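Local coordinates for SusD homolog (Bacteroides thetaiotaomicron VPI-5482, PDB 3IHV), which probably binds glycans at the cell surface as an outer-membrane member of the SusD family, though its own ligand is not established, at residues T49-V54 with G467-D472. Numbering follows the deposited sequence.
Sequences TDISQV and GHRRQD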
ATOM      1  N   THR A  49      -1.014 -10.998   9.092  1.00  7.45           N
ATOM      2  CA  THR A  49       0.400 -11.309   8.879  1.00  7.12           C
ATOM      3  C   THR A  49       1.124 -11.439  10.227  1.00  6.67           C
ATOM      4  O   THR A  49       0.491 -11.661  11.276  1.00  6.07           O
ATOM      5  CB  THR A  49       1.079 -10.158   8.071  1.00  7.01           C
ATOM      6  OG1 THR A  49       1.094  -8.962   8.851  1.00  8.15           O
ATOM      7  CG2 THR A  49       0.297  -9.888   6.766  1.00  7.74           C
ATOM      8  N   ASP A  50       2.463 -11.348  10.197  1.00  6.81           N
ATOM      9  CA  ASP A  50       3.248 -11.321  11.413  1.00  6.57           C
ATOM     10  C   ASP A  50       3.220  -9.985  12.137  1.00  6.99           C
ATOM     11  O   ASP A  50       3.664  -9.918  13.282  1.00  7.17           O
ATOM     12  CB  ASP A  50       4.684 -11.765  11.173  1.00  6.65           C
ATOM     13  CG  ASP A  50       5.390 -11.021  10.037  1.00  7.90           C
ATOM     14  OD1 ASP A  50       4.722 -10.424   9.137  1.00  7.79           O
ATOM     15  OD2 ASP A  50       6.651 -11.088  10.025  1.00 10.05           O
ATOM     16  N   ILE A  51       2.720  -8.936  11.491  1.00  7.33           N
ATOM     17  CA  ILE A  51       2.702  -7.619  12.109  1.00  7.29           C
ATOM     18  C   ILE A  51       1.331  -7.073  12.445  1.00  7.83           C
ATOM     19  O   ILE A  51       1.229  -6.291  13.373  1.00  6.43           O
ATOM     20  CB  ILE A  51       3.528  -6.579  11.260  1.00  7.20           C
ATOM     21  CG1 ILE A  51       2.814  -6.099  10.016  1.00  9.35           C
ATOM     22  CG2 ILE A  51       4.921  -7.163  10.944  1.00  9.23           C
ATOM     23  CD1 ILE A  51       3.516  -4.947   9.239  1.00  8.88           C
ATOM     24  N   SER A  52       0.270  -7.488  11.717  1.00  7.77           N
ATOM     25  CA  SER A  52      -1.030  -6.959  11.998  1.00  7.93           C
ATOM     26  C   SER A  52      -2.143  -7.938  11.701  1.00  6.91           C
ATOM     27  O   SER A  52      -1.981  -8.900  10.916  1.00  6.99           O
ATOM     28  CB  SER A  52      -1.265  -5.626  11.256  1.00  7.51           C
ATOM     29  OG  SER A  52      -1.471  -5.839   9.901  1.00  9.14           O
ATOM     30  N   GLN A  53      -3.281  -7.648  12.321  1.00  7.81           N
ATOM     31  CA  GLN A  53      -4.475  -8.456  12.154  1.00  6.73           C
ATOM     32  C   GLN A  53      -5.680  -7.614  12.481  1.00  6.43           C
ATOM     33  O   GLN A  53      -5.585  -6.539  13.124  1.00  6.59           O
ATOM     34  CB  GLN A  53      -4.434  -9.688  13.092  1.00  7.10           C
ATOM     35  CG  GLN A  53      -4.394  -9.364  14.602  1.00  7.86           C
ATOM     36  CD  GLN A  53      -4.514 -10.590  15.487  1.00  9.16           C
ATOM     37  OE1 GLN A  53      -5.104 -11.587  15.089  1.00  8.03           O
ATOM     38  NE2 GLN A  53      -3.999 -10.500  16.723  1.00  7.91           N
ATOM     39  N   VAL A  54      -6.837  -8.119  12.092  1.00  6.66           N
ATOM     40  CA  VAL A  54      -8.066  -7.430  12.429  1.00  6.84           C
ATOM     41  C   VAL A  54      -8.384  -7.620  13.937  1.00  6.95           C
ATOM     42  O   VAL A  54      -7.994  -8.605  14.538  1.00  6.70           O
ATOM     43  CB  VAL A  54      -9.225  -7.913  11.562  1.00  6.22           C
ATOM     44  CG1 VAL A  54      -9.684  -9.355  11.969  1.00  7.26           C
ATOM     45  CG2 VAL A  54     -10.376  -6.931  11.657  1.00  8.04           C
ATOM     46  N   GLY A 467       0.588  -1.426   4.031  1.00  8.82           N
ATOM     47  CA  GLY A 467      -0.066  -2.283   3.052  1.00  9.42           C
ATOM     48  C   GLY A 467       0.784  -3.221   2.240  1.00  9.12           C
ATOM     49  O   GLY A 467       0.291  -3.773   1.246  1.00  9.86           O
ATOM     50  N   HIS A 468       2.024  -3.420   2.656  1.00  8.53           N
ATOM     51  CA  HIS A 468       2.966  -4.240   1.896  1.00  8.07           C
ATOM     52  C   HIS A 468       3.287  -5.593   2.464  1.00  8.99           C
ATOM     53  O   HIS A 468       3.768  -6.481   1.742  1.00  7.07           O
ATOM     54  CB  HIS A 468       4.303  -3.474   1.759  1.00  9.03           C
ATOM     55  CG  HIS A 468       4.110  -2.077   1.278  1.00  9.78           C
ATOM     56  ND1 HIS A 468       3.536  -1.791   0.048  1.00 11.97           N
ATOM     57  CD2 HIS A 468       4.262  -0.896   1.917  1.00  8.79           C
ATOM     58  CE1 HIS A 468       3.398  -0.480  -0.060  1.00 11.03           C
ATOM     59  NE2 HIS A 468       3.835   0.085   1.057  1.00  7.42           N
ATOM     60  N   ARG A 469       3.048  -5.790   3.749  1.00  7.21           N
ATOM     61  CA  ARG A 469       3.559  -7.002   4.362  1.00  8.09           C
ATOM     62  C   ARG A 469       3.019  -8.303   3.777  1.00  7.99           C
ATOM     63  O   ARG A 469       3.770  -9.244   3.492  1.00  5.91           O
ATOM     64  CB  ARG A 469       3.363  -6.958   5.877  1.00  6.97           C
ATOM     65  CG  ARG A 469       4.061  -8.110   6.595  1.00  8.80           C
ATOM     66  CD  ARG A 469       5.554  -8.051   6.389  1.00  9.02           C
ATOM     67  NE  ARG A 469       6.315  -8.931   7.267  1.00  7.73           N
ATOM     68  CZ  ARG A 469       7.642  -8.936   7.282  1.00  7.91           C
ATOM     69  NH1 ARG A 469       8.325  -8.151   6.455  1.00  7.33           N
ATOM     70  NH2 ARG A 469       8.302  -9.752   8.097  1.00 10.24           N
ATOM     71  N   ARG A 470       1.706  -8.380   3.652  1.00  7.29           N
ATOM     72  CA  ARG A 470       1.107  -9.603   3.115  1.00  8.81           C
ATOM     73  C   ARG A 470       1.575  -9.899   1.702  1.00  9.34           C
ATOM     74  O   ARG A 470       1.969 -11.045   1.379  1.00  7.84           O
ATOM     75  CB  ARG A 470      -0.397  -9.491   3.197  1.00  9.03           C
ATOM     76  CG  ARG A 470      -1.135 -10.750   2.764  1.00 10.18           C
ATOM     77  CD  ARG A 470      -2.545 -10.740   3.305  1.00 11.64           C
ATOM     78  NE  ARG A 470      -3.342 -11.788   2.684  1.00 13.19           N
ATOM     79  CZ  ARG A 470      -4.457 -12.313   3.165  1.00 11.47           C
ATOM     80  NH1 ARG A 470      -4.980 -11.886   4.295  1.00 12.50           N
ATOM     81  NH2 ARG A 470      -5.083 -13.254   2.466  1.00 15.68           N
ATOM     82  N   GLN A 471       1.574  -8.887   0.822  1.00  8.48           N
ATOM     83  CA  GLN A 471       2.062  -9.177  -0.540  1.00  8.53           C
ATOM     84  C   GLN A 471       3.550  -9.516  -0.592  1.00  7.64           C
ATOM     85  O   GLN A 471       3.965 -10.283  -1.459  1.00  8.62           O
ATOM     86  CB  GLN A 471       1.715  -8.050  -1.508  1.00  8.49           C
ATOM     87  CG  GLN A 471       0.245  -7.841  -1.702  1.00  9.58           C
ATOM     88  CD  GLN A 471      -0.443  -9.032  -2.309  1.00 12.54           C
ATOM     89  OE1 GLN A 471      -1.486  -9.476  -1.807  1.00 12.92           O
ATOM     90  NE2 GLN A 471       0.179  -9.621  -3.328  1.00 14.33           N
ATOM     91  N   ASP A 472       4.332  -8.961   0.340  1.00  8.55           N
ATOM     92  CA  ASP A 472       5.752  -9.290   0.460  1.00  8.07           C
ATOM     93  C   ASP A 472       5.876 -10.757   0.866  1.00  8.16           C
ATOM     94  O   ASP A 472       6.577 -11.498   0.216  1.00  7.20           O
ATOM     95  CB  ASP A 472       6.457  -8.387   1.482  1.00  7.63           C
ATOM     96  CG  ASP A 472       6.830  -6.987   0.915  1.00  8.95           C
ATOM     97  OD1 ASP A 472       6.912  -6.829  -0.314  1.00  7.46           O
ATOM     98  OD2 ASP A 472       7.041  -6.053   1.720  1.00  9.31           O
TER
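Asp-50 and Arg-469 carry the polar part of this contact, a side-on salt bridge in which each carboxylate oxygen accepts a hydrogen bond from one guanidinium nitrogen. NE of Arg-469 gives its hydrogen to OD1 of Asp-50 over 2.9 Å, nearly straight at 169°, and NH2 of Arg-469 reaches OD2 of Asp-50 at the same 2.9 Å. Both oxygens receive with syn lone pairs, the aspartate's pair matching two N-H groups. The carboxylate lies nearly in the guanidinium plane, at its edge, the two planes being 11° apart. CB of Arg-469 leads toward the turn, and the bend at chi2 (62°) then swings CD and NE aside, which brings the NE/NH2 edge to Asp-50. NH1 bonds to the carbonyl oxygen of Arg-456, which further fixes the rotation of the group.

Nonpolar packing continues along the aliphatic stem of Arg-469, a residue that serves both packing and charge. The buried Ile-51 suits that stem, its CD1 lying 3.9 Å from CB of Arg-469, and CB of Thr-49 is 3.9 Å from CG of Arg-469. The methyl CG2 of Thr-49 turns instead to CB of Arg-470, at 3.7 Å. Threonine suits this place by its two branches: the methyl packs on the helix, and OG1 accepts a hydrogen bond from the backbone N of Ile-51 at 3.1 Å, forming an ST turn ahead of the strand. Arg-470 sends its extended chain away, to Asn-68 and the carbonyl of Leu-47.

The contact joins the two family regions of this SusD homolog, setting the turn leading into strand 52-54, which pairs antiparallel with 302-304, against the first turn of helix 469-475. Helix 448-463 touches Ile-51 and Arg-469 through Ser-460, and helix 479-493 meets Asp-50 through Thr-482 and Thr-486.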